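Local atomic coordinates of alkaline serine protease (Pseudoalteromonas sp., PDB entry 1Y9Z), a protein that probably hydrolyses peptide bonds as a cold-adapted, subtilisin-like serine endopeptidase from an Antarctic bacterium. Residues Cys269-Gly283 with Ala297-Asn311. Residues are numbered along the deposited sequence; the frame is centred on the assembly and turned at random.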
ATOM      1  N   CYS A 269     -26.818 -19.519   6.286  1.00 32.79           N
ATOM      2  CA  CYS A 269     -25.633 -20.186   6.814  1.00 32.54           C
ATOM      3  C   CYS A 269     -25.886 -21.626   7.242  1.00 32.69           C
ATOM      4  O   CYS A 269     -25.075 -22.514   6.972  1.00 31.90           O
ATOM      5  CB  CYS A 269     -25.084 -19.412   8.014  1.00 32.88           C
ATOM      6  SG  CYS A 269     -24.403 -17.752   7.689  1.00 32.59           S
ATOM      7  N   GLY A 270     -27.009 -21.857   7.913  1.00 32.44           N
ATOM      8  CA  GLY A 270     -27.314 -23.193   8.386  1.00 32.54           C
ATOM      9  C   GLY A 270     -26.483 -23.449   9.628  1.00 32.10           C
ATOM     10  O   GLY A 270     -26.339 -22.562  10.467  1.00 32.04           O
ATOM     11  N   ASN A 271     -25.930 -24.651   9.751  1.00 32.17           N
ATOM     12  CA  ASN A 271     -25.105 -24.981  10.906  1.00 32.27           C
ATOM     13  C   ASN A 271     -23.630 -24.973  10.525  1.00 31.22           C
ATOM     14  O   ASN A 271     -23.147 -25.885   9.851  1.00 31.33           O
ATOM     15  CB  ASN A 271     -25.488 -26.352  11.467  1.00 33.71           C
ATOM     16  CG  ASN A 271     -24.647 -26.743  12.666  1.00 35.52           C
ATOM     17  OD1 ASN A 271     -24.520 -25.979  13.624  1.00 36.42           O
ATOM     18  ND2 ASN A 271     -24.071 -27.938  12.620  1.00 36.95           N
ATOM     19  N   MET A 272     -22.920 -23.936  10.960  1.00 30.37           N
ATOM     20  CA  MET A 272     -21.499 -23.791  10.663  1.00 29.22           C
ATOM     21  C   MET A 272     -20.595 -24.374  11.742  1.00 29.32           C
ATOM     22  O   MET A 272     -19.384 -24.154  11.727  1.00 29.93           O
ATOM     23  CB  MET A 272     -21.152 -22.314  10.459  1.00 27.50           C
ATOM     24  CG  MET A 272     -21.605 -21.737   9.128  1.00 24.88           C
ATOM     25  SD  MET A 272     -20.789 -22.514   7.722  1.00 23.83           S
ATOM     26  CE  MET A 272     -21.837 -21.962   6.380  1.00 23.19           C
ATOM     27  N   ALA A 273     -21.178 -25.114  12.679  1.00 29.11           N
ATOM     28  CA  ALA A 273     -20.395 -25.717  13.749  1.00 28.66           C
ATOM     29  C   ALA A 273     -19.288 -26.586  13.161  1.00 29.06           C
ATOM     30  O   ALA A 273     -19.525 -27.367  12.239  1.00 28.61           O
ATOM     31  CB  ALA A 273     -21.298 -26.554  14.650  1.00 28.31           C
ATOM     32  N   ASN A 274     -18.078 -26.438  13.692  1.00 28.94           N
ATOM     33  CA  ASN A 274     -16.923 -27.207  13.235  1.00 29.75           C
ATOM     34  C   ASN A 274     -16.614 -27.012  11.753  1.00 28.68           C
ATOM     35  O   ASN A 274     -15.992 -27.869  11.124  1.00 29.19           O
ATOM     36  CB  ASN A 274     -17.139 -28.697  13.516  1.00 31.70           C
ATOM     37  CG  ASN A 274     -17.175 -29.010  14.999  1.00 33.72           C
ATOM     38  OD1 ASN A 274     -16.194 -28.797  15.713  1.00 35.73           O
ATOM     39  ND2 ASN A 274     -18.307 -29.518  15.470  1.00 34.82           N
ATOM     40  N   LYS A 275     -17.034 -25.880  11.201  1.00 27.18           N
ATOM     41  CA  LYS A 275     -16.803 -25.599   9.789  1.00 25.30           C
ATOM     42  C   LYS A 275     -16.096 -24.267   9.562  1.00 23.73           C
ATOM     43  O   LYS A 275     -16.115 -23.385  10.421  1.00 23.48           O
ATOM     44  CB  LYS A 275     -18.139 -25.561   9.041  1.00 27.14           C
ATOM     45  CG  LYS A 275     -18.949 -26.848   9.076  1.00 28.83           C
ATOM     46  CD  LYS A 275     -18.447 -27.858   8.060  1.00 30.80           C
ATOM     47  CE  LYS A 275     -19.405 -29.039   7.949  1.00 32.16           C
ATOM     48  NZ  LYS A 275     -19.006 -29.997   6.880  1.00 34.13           N
ATOM     49  N   ILE A 276     -15.455 -24.142   8.403  1.00 21.66           N
ATOM     50  CA  ILE A 276     -14.805 -22.896   8.015  1.00 20.78           C
ATOM     51  C   ILE A 276     -15.886 -22.279   7.141  1.00 20.26           C
ATOM     52  O   ILE A 276     -16.292 -22.860   6.134  1.00 20.10           O
ATOM     53  CB  ILE A 276     -13.525 -23.132   7.185  1.00 20.28           C
ATOM     54  CG1 ILE A 276     -12.452 -23.787   8.059  1.00 21.01           C
ATOM     55  CG2 ILE A 276     -13.019 -21.809   6.622  1.00 20.94           C
ATOM     56  CD1 ILE A 276     -12.087 -22.989   9.301  1.00 20.50           C
ATOM     57  N   CYS A 277     -16.354 -21.107   7.541  1.00 18.89           N
ATOM     58  CA  CYS A 277     -17.440 -20.430   6.852  1.00 19.18           C
ATOM     59  C   CYS A 277     -17.024 -19.416   5.796  1.00 19.04           C
ATOM     60  O   CYS A 277     -16.409 -18.394   6.101  1.00 19.03           O
ATOM     61  CB  CYS A 277     -18.312 -19.765   7.909  1.00 19.37           C
ATOM     62  SG  CYS A 277     -19.895 -19.028   7.409  1.00 20.05           S
ATOM     63  N   LEU A 278     -17.370 -19.722   4.550  1.00 18.85           N
ATOM     64  CA  LEU A 278     -17.085 -18.852   3.415  1.00 18.51           C
ATOM     65  C   LEU A 278     -18.332 -18.002   3.208  1.00 18.75           C
ATOM     66  O   LEU A 278     -19.448 -18.522   3.200  1.00 19.10           O
ATOM     67  CB  LEU A 278     -16.816 -19.687   2.161  1.00 18.66           C
ATOM     68  CG  LEU A 278     -16.509 -18.942   0.858  1.00 18.93           C
ATOM     69  CD1 LEU A 278     -15.164 -18.235   0.972  1.00 19.29           C
ATOM     70  CD2 LEU A 278     -16.487 -19.931  -0.296  1.00 19.00           C
ATOM     71  N   VAL A 279     -18.154 -16.696   3.049  1.00 18.15           N
ATOM     72  CA  VAL A 279     -19.298 -15.816   2.854  1.00 18.50           C
ATOM     73  C   VAL A 279     -18.966 -14.595   2.009  1.00 18.73           C
ATOM     74  O   VAL A 279     -17.902 -13.987   2.153  1.00 17.95           O
ATOM     75  CB  VAL A 279     -19.873 -15.344   4.211  1.00 18.33           C
ATOM     76  CG1 VAL A 279     -18.823 -14.559   4.984  1.00 18.63           C
ATOM     77  CG2 VAL A 279     -21.120 -14.501   3.984  1.00 18.94           C
ATOM     78  N   GLU A 280     -19.883 -14.248   1.114  1.00 18.29           N
ATOM     79  CA  GLU A 280     -19.700 -13.090   0.256  1.00 18.70           C
ATOM     80  C   GLU A 280     -19.958 -11.845   1.091  1.00 17.87           C
ATOM     81  O   GLU A 280     -20.871 -11.816   1.917  1.00 18.51           O
ATOM     82  CB  GLU A 280     -20.678 -13.138  -0.920  1.00 18.95           C
ATOM     83  CG  GLU A 280     -20.537 -11.975  -1.890  1.00 21.45           C
ATOM     84  CD  GLU A 280     -21.592 -12.000  -2.978  1.00 23.07           C
ATOM     85  OE1 GLU A 280     -22.789 -11.915  -2.640  1.00 25.21           O
ATOM     86  OE2 GLU A 280     -21.224 -12.106  -4.167  1.00 23.63           O
ATOM     87  N   ARG A 281     -19.142 -10.821   0.882  1.00 17.68           N
ATOM     88  CA  ARG A 281     -19.294  -9.571   1.611  1.00 16.96           C
ATOM     89  C   ARG A 281     -20.581  -8.858   1.198  1.00 18.49           C
ATOM     90  O   ARG A 281     -20.870  -8.722   0.009  1.00 18.84           O
ATOM     91  CB  ARG A 281     -18.090  -8.660   1.342  1.00 17.07           C
ATOM     92  CG  ARG A 281     -18.223  -7.259   1.920  1.00 16.49           C
ATOM     93  CD  ARG A 281     -16.972  -6.427   1.665  1.00 15.13           C
ATOM     94  NE  ARG A 281     -15.815  -6.970   2.373  1.00 14.83           N
ATOM     95  CZ  ARG A 281     -14.714  -7.431   1.786  1.00 14.30           C
ATOM     96  NH1 ARG A 281     -14.596  -7.419   0.465  1.00 13.72           N
ATOM     97  NH2 ARG A 281     -13.729  -7.917   2.528  1.00 14.07           N
ATOM     98  N   VAL A 282     -21.356  -8.424   2.187  1.00 18.52           N
ATOM     99  CA  VAL A 282     -22.597  -7.701   1.927  1.00 20.03           C
ATOM    100  C   VAL A 282     -22.330  -6.239   2.252  1.00 19.88           C
ATOM    101  O   VAL A 282     -22.096  -5.884   3.408  1.00 20.33           O
ATOM    102  CB  VAL A 282     -23.757  -8.213   2.808  1.00 19.73           C
ATOM    103  CG1 VAL A 282     -25.001  -7.363   2.575  1.00 21.21           C
ATOM    104  CG2 VAL A 282     -24.050  -9.667   2.483  1.00 20.76           C
ATOM    105  N   GLY A 283     -22.363  -5.395   1.227  1.00 20.36           N
ATOM    106  CA  GLY A 283     -22.097  -3.983   1.424  1.00 20.24           C
ATOM    107  C   GLY A 283     -20.612  -3.720   1.265  1.00 20.15           C
ATOM    108  O   GLY A 283     -19.844  -4.639   0.978  1.00 19.34           O
ATOM    109  N   ALA A 297     -22.683 -13.174  10.553  1.00 21.22           N
ATOM    110  CA  ALA A 297     -23.635 -14.175  10.081  1.00 22.06           C
ATOM    111  C   ALA A 297     -22.983 -15.545  10.229  1.00 22.22           C
ATOM    112  O   ALA A 297     -23.605 -16.505  10.685  1.00 22.83           O
ATOM    113  CB  ALA A 297     -23.989 -13.915   8.624  1.00 20.84           C
ATOM    114  N   CYS A 298     -21.714 -15.617   9.845  1.00 21.21           N
ATOM    115  CA  CYS A 298     -20.948 -16.848   9.935  1.00 20.93           C
ATOM    116  C   CYS A 298     -20.731 -17.249  11.393  1.00 21.34           C
ATOM    117  O   CYS A 298     -20.960 -18.399  11.770  1.00 20.28           O
ATOM    118  CB  CYS A 298     -19.592 -16.664   9.257  1.00 20.78           C
ATOM    119  SG  CYS A 298     -19.498 -17.041   7.476  1.00 19.64           S
ATOM    120  N   LYS A 299     -20.284 -16.295  12.204  1.00 21.97           N
ATOM    121  CA  LYS A 299     -20.022 -16.536  13.620  1.00 23.24           C
ATOM    122  C   LYS A 299     -21.259 -17.040  14.355  1.00 24.21           C
ATOM    123  O   LYS A 299     -21.195 -18.014  15.107  1.00 23.90           O
ATOM    124  CB  LYS A 299     -19.522 -15.252  14.288  1.00 23.08           C
ATOM    125  CG  LYS A 299     -19.218 -15.399  15.774  1.00 23.91           C
ATOM    126  CD  LYS A 299     -18.091 -16.393  16.015  1.00 23.94           C
ATOM    127  CE  LYS A 299     -17.847 -16.609  17.501  1.00 24.85           C
ATOM    128  NZ  LYS A 299     -19.022 -17.230  18.174  1.00 27.06           N
ATOM    129  N   THR A 300     -22.385 -16.367  14.140  1.00 25.10           N
ATOM    130  CA  THR A 300     -23.635 -16.745  14.785  1.00 25.79           C
ATOM    131  C   THR A 300     -24.000 -18.187  14.449  1.00 25.97           C
ATOM    132  O   THR A 300     -24.547 -18.909  15.285  1.00 26.28           O
ATOM    133  CB  THR A 300     -24.784 -15.817  14.341  1.00 25.90           C
ATOM    134  OG1 THR A 300     -24.453 -14.461  14.666  1.00 26.86           O
ATOM    135  CG2 THR A 300     -26.081 -16.196  15.044  1.00 26.32           C
ATOM    136  N   ALA A 301     -23.690 -18.603  13.226  1.00 25.51           N
ATOM    137  CA  ALA A 301     -23.985 -19.959  12.778  1.00 25.56           C
ATOM    138  C   ALA A 301     -23.071 -20.979  13.453  1.00 25.39           C
ATOM    139  O   ALA A 301     -23.260 -22.186  13.298  1.00 25.51           O
ATOM    140  CB  ALA A 301     -23.844 -20.051  11.264  1.00 26.07           C
ATOM    141  N   GLY A 302     -22.079 -20.488  14.193  1.00 25.09           N
ATOM    142  CA  GLY A 302     -21.161 -21.371  14.895  1.00 24.08           C
ATOM    143  C   GLY A 302     -19.848 -21.673  14.191  1.00 23.11           C
ATOM    144  O   GLY A 302     -19.150 -22.620  14.557  1.00 23.83           O
ATOM    145  N   ALA A 303     -19.495 -20.868  13.194  1.00 22.00           N
ATOM    146  CA  ALA A 303     -18.261 -21.072  12.441  1.00 21.14           C
ATOM    147  C   ALA A 303     -17.002 -21.030  13.306  1.00 20.48           C
ATOM    148  O   ALA A 303     -16.915 -20.255  14.259  1.00 20.33           O
ATOM    149  CB  ALA A 303     -18.156 -20.030  11.329  1.00 21.51           C
ATOM    150  N   LYS A 304     -16.029 -21.869  12.961  1.00 20.68           N
ATOM    151  CA  LYS A 304     -14.757 -21.928  13.681  1.00 20.77           C
ATOM    152  C   LYS A 304     -13.779 -20.931  13.069  1.00 20.31           C
ATOM    153  O   LYS A 304     -12.925 -20.374  13.760  1.00 19.84           O
ATOM    154  CB  LYS A 304     -14.153 -23.332  13.600  1.00 22.52           C
ATOM    155  CG  LYS A 304     -14.903 -24.391  14.389  1.00 25.40           C
ATOM    156  CD  LYS A 304     -14.243 -25.756  14.239  1.00 27.94           C
ATOM    157  CE  LYS A 304     -12.819 -25.764  14.764  1.00 29.29           C
ATOM    158  NZ  LYS A 304     -12.196 -27.110  14.611  1.00 31.49           N
ATOM    159  N   GLY A 305     -13.913 -20.732  11.761  1.00 18.93           N
ATOM    160  CA  GLY A 305     -13.065 -19.806  11.032  1.00 18.64           C
ATOM    161  C   GLY A 305     -13.935 -19.126   9.995  1.00 17.73           C
ATOM    162  O   GLY A 305     -14.940 -19.697   9.573  1.00 17.17           O
ATOM    163  N   ILE A 306     -13.561 -17.924   9.571  1.00 16.82           N
ATOM    164  CA  ILE A 306     -14.371 -17.198   8.600  1.00 16.44           C
ATOM    165  C   ILE A 306     -13.571 -16.605   7.446  1.00 16.21           C
ATOM    166  O   ILE A 306     -12.500 -16.033   7.645  1.00 16.44           O
ATOM    167  CB  ILE A 306     -15.150 -16.058   9.293  1.00 16.18           C
ATOM    168  CG1 ILE A 306     -15.954 -16.621  10.467  1.00 17.20           C
ATOM    169  CG2 ILE A 306     -16.085 -15.381   8.297  1.00 16.61           C
ATOM    170  CD1 ILE A 306     -16.563 -15.562  11.363  1.00 17.35           C
ATOM    171  N   ILE A 307     -14.110 -16.749   6.238  1.00 15.28           N
ATOM    172  CA  ILE A 307     -13.483 -16.219   5.034  1.00 14.86           C
ATOM    173  C   ILE A 307     -14.498 -15.379   4.272  1.00 15.58           C
ATOM    174  O   ILE A 307     -15.461 -15.910   3.720  1.00 16.71           O
ATOM    175  CB  ILE A 307     -13.004 -17.337   4.095  1.00 16.23           C
ATOM    176  CG1 ILE A 307     -11.997 -18.237   4.813  1.00 15.86           C
ATOM    177  CG2 ILE A 307     -12.371 -16.725   2.852  1.00 16.66           C
ATOM    178  CD1 ILE A 307     -11.608 -19.467   4.016  1.00 17.05           C
ATOM    179  N   VAL A 308     -14.281 -14.069   4.249  1.00 14.57           N
ATOM    180  CA  VAL A 308     -15.171 -13.154   3.548  1.00 14.88           C
ATOM    181  C   VAL A 308     -14.563 -12.806   2.196  1.00 15.05           C
ATOM    182  O   VAL A 308     -13.400 -12.406   2.126  1.00 14.85           O
ATOM    183  CB  VAL A 308     -15.363 -11.846   4.344  1.00 14.12           C
ATOM    184  CG1 VAL A 308     -16.241 -10.881   3.559  1.00 14.55           C
ATOM    185  CG2 VAL A 308     -15.977 -12.145   5.700  1.00 15.41           C
ATOM    186  N   TYR A 309     -15.331 -12.969   1.122  1.00 16.11           N
ATOM    187  CA  TYR A 309     -14.819 -12.624  -0.196  1.00 16.06           C
ATOM    188  C   TYR A 309     -15.584 -11.453  -0.798  1.00 16.78           C
ATOM    189  O   TYR A 309     -16.765 -11.249  -0.516  1.00 16.68           O
ATOM    190  CB  TYR A 309     -14.828 -13.833  -1.148  1.00 18.07           C
ATOM    191  CG  TYR A 309     -16.178 -14.411  -1.518  1.00 17.89           C
ATOM    192  CD1 TYR A 309     -16.849 -15.286  -0.664  1.00 17.92           C
ATOM    193  CD2 TYR A 309     -16.755 -14.132  -2.759  1.00 18.92           C
ATOM    194  CE1 TYR A 309     -18.059 -15.876  -1.039  1.00 19.08           C
ATOM    195  CE2 TYR A 309     -17.962 -14.715  -3.142  1.00 18.37           C
ATOM    196  CZ  TYR A 309     -18.607 -15.587  -2.279  1.00 19.32           C
ATOM    197  OH  TYR A 309     -19.790 -16.182  -2.662  1.00 20.56           O
ATOM    198  N   SER A 310     -14.886 -10.676  -1.615  1.00 17.19           N
ATOM    199  CA  SER A 310     -15.455  -9.493  -2.247  1.00 17.21           C
ATOM    200  C   SER A 310     -16.695  -9.728  -3.098  1.00 17.63           C
ATOM    201  O   SER A 310     -16.835 -10.763  -3.751  1.00 17.17           O
ATOM    202  CB  SER A 310     -14.391  -8.806  -3.105  1.00 17.33           C
ATOM    203  OG  SER A 310     -13.269  -8.439  -2.322  1.00 16.85           O
ATOM    204  N   ASN A 311     -17.589  -8.745  -3.084  1.00 17.31           N
ATOM    205  CA  ASN A 311     -18.807  -8.801  -3.879  1.00 17.72           C
ATOM    206  C   ASN A 311     -18.502  -8.160  -5.232  1.00 18.77           C
ATOM    207  O   ASN A 311     -17.407  -7.639  -5.444  1.00 17.46           O
ATOM    208  CB  ASN A 311     -19.944  -8.052  -3.177  1.00 16.97           C
ATOM    209  CG  ASN A 311     -19.533  -6.670  -2.708  1.00 16.91           C
ATOM    210  OD1 ASN A 311     -19.039  -5.855  -3.488  1.00 17.12           O
ATOM    211  ND2 ASN A 311     -19.742  -6.398  -1.426  1.00 17.99           N
TER
HETATM  212  O   HOH W   1     -11.721  -8.509  -0.032  1.00 15.24           O
HETATM  213  O   HOH W   2     -16.195  -6.143  -1.738  1.00 15.86           O
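Arg281 NH1 has three acceptors at the edge of its guanidinium, two waters and, in a weak bond, Ser310 OG at 3.3 Å; one water also donates to that hydroxyl, the other accepts from Asn311 N. Val308 CG1 covers one guanidinium face, and Glu291 pairs with NE. Asn311 ND2 reaches back to Arg281 O (3.0 Å), the acceptor in its amide plane but the donor 62° out of the carbonyl plane. Leading up to this end, parallel strands 275-280 and 305-309 alternate bonds from Lys304 N-Lys275 O through Cys277 N-Gly305 O (2.8 Å) to Arg281 N-Tyr309 O. With CG between its backbone N and carbonyl carbon (chi1 65°), Tyr309 lays one ring face under Glu280 CA, 3.7 Å from the centroid, a CH-pi contact; its CD1 meets Leu278 CD1 at 3.8 Å and its OH bonds Glu259. Cut back to an alanine, this position is likely to lose the ring under Glu280 CA and beside Leu278 CD1, and to leave Glu259 without its phenol partner. On the sheet face of Cys277 and Val279, opposite Tyr309, a disulfide joins Cys277 SG to Cys298 SG, tying strand to helix; Val279 CG1 rests on Cys298 SG, and Ala303 CB presses tightly on Cys277 CB (3.4 Å). Gly302, with positive phi, forms a Schellman motif after the helix, and Ala301 O accepts from Met272 N. Strand 275-280, helix 291-300 and strand 305-309 thus form a beta-alpha-beta unit of the inserted barrel domain, flanked by strands 252-263 and 333-336.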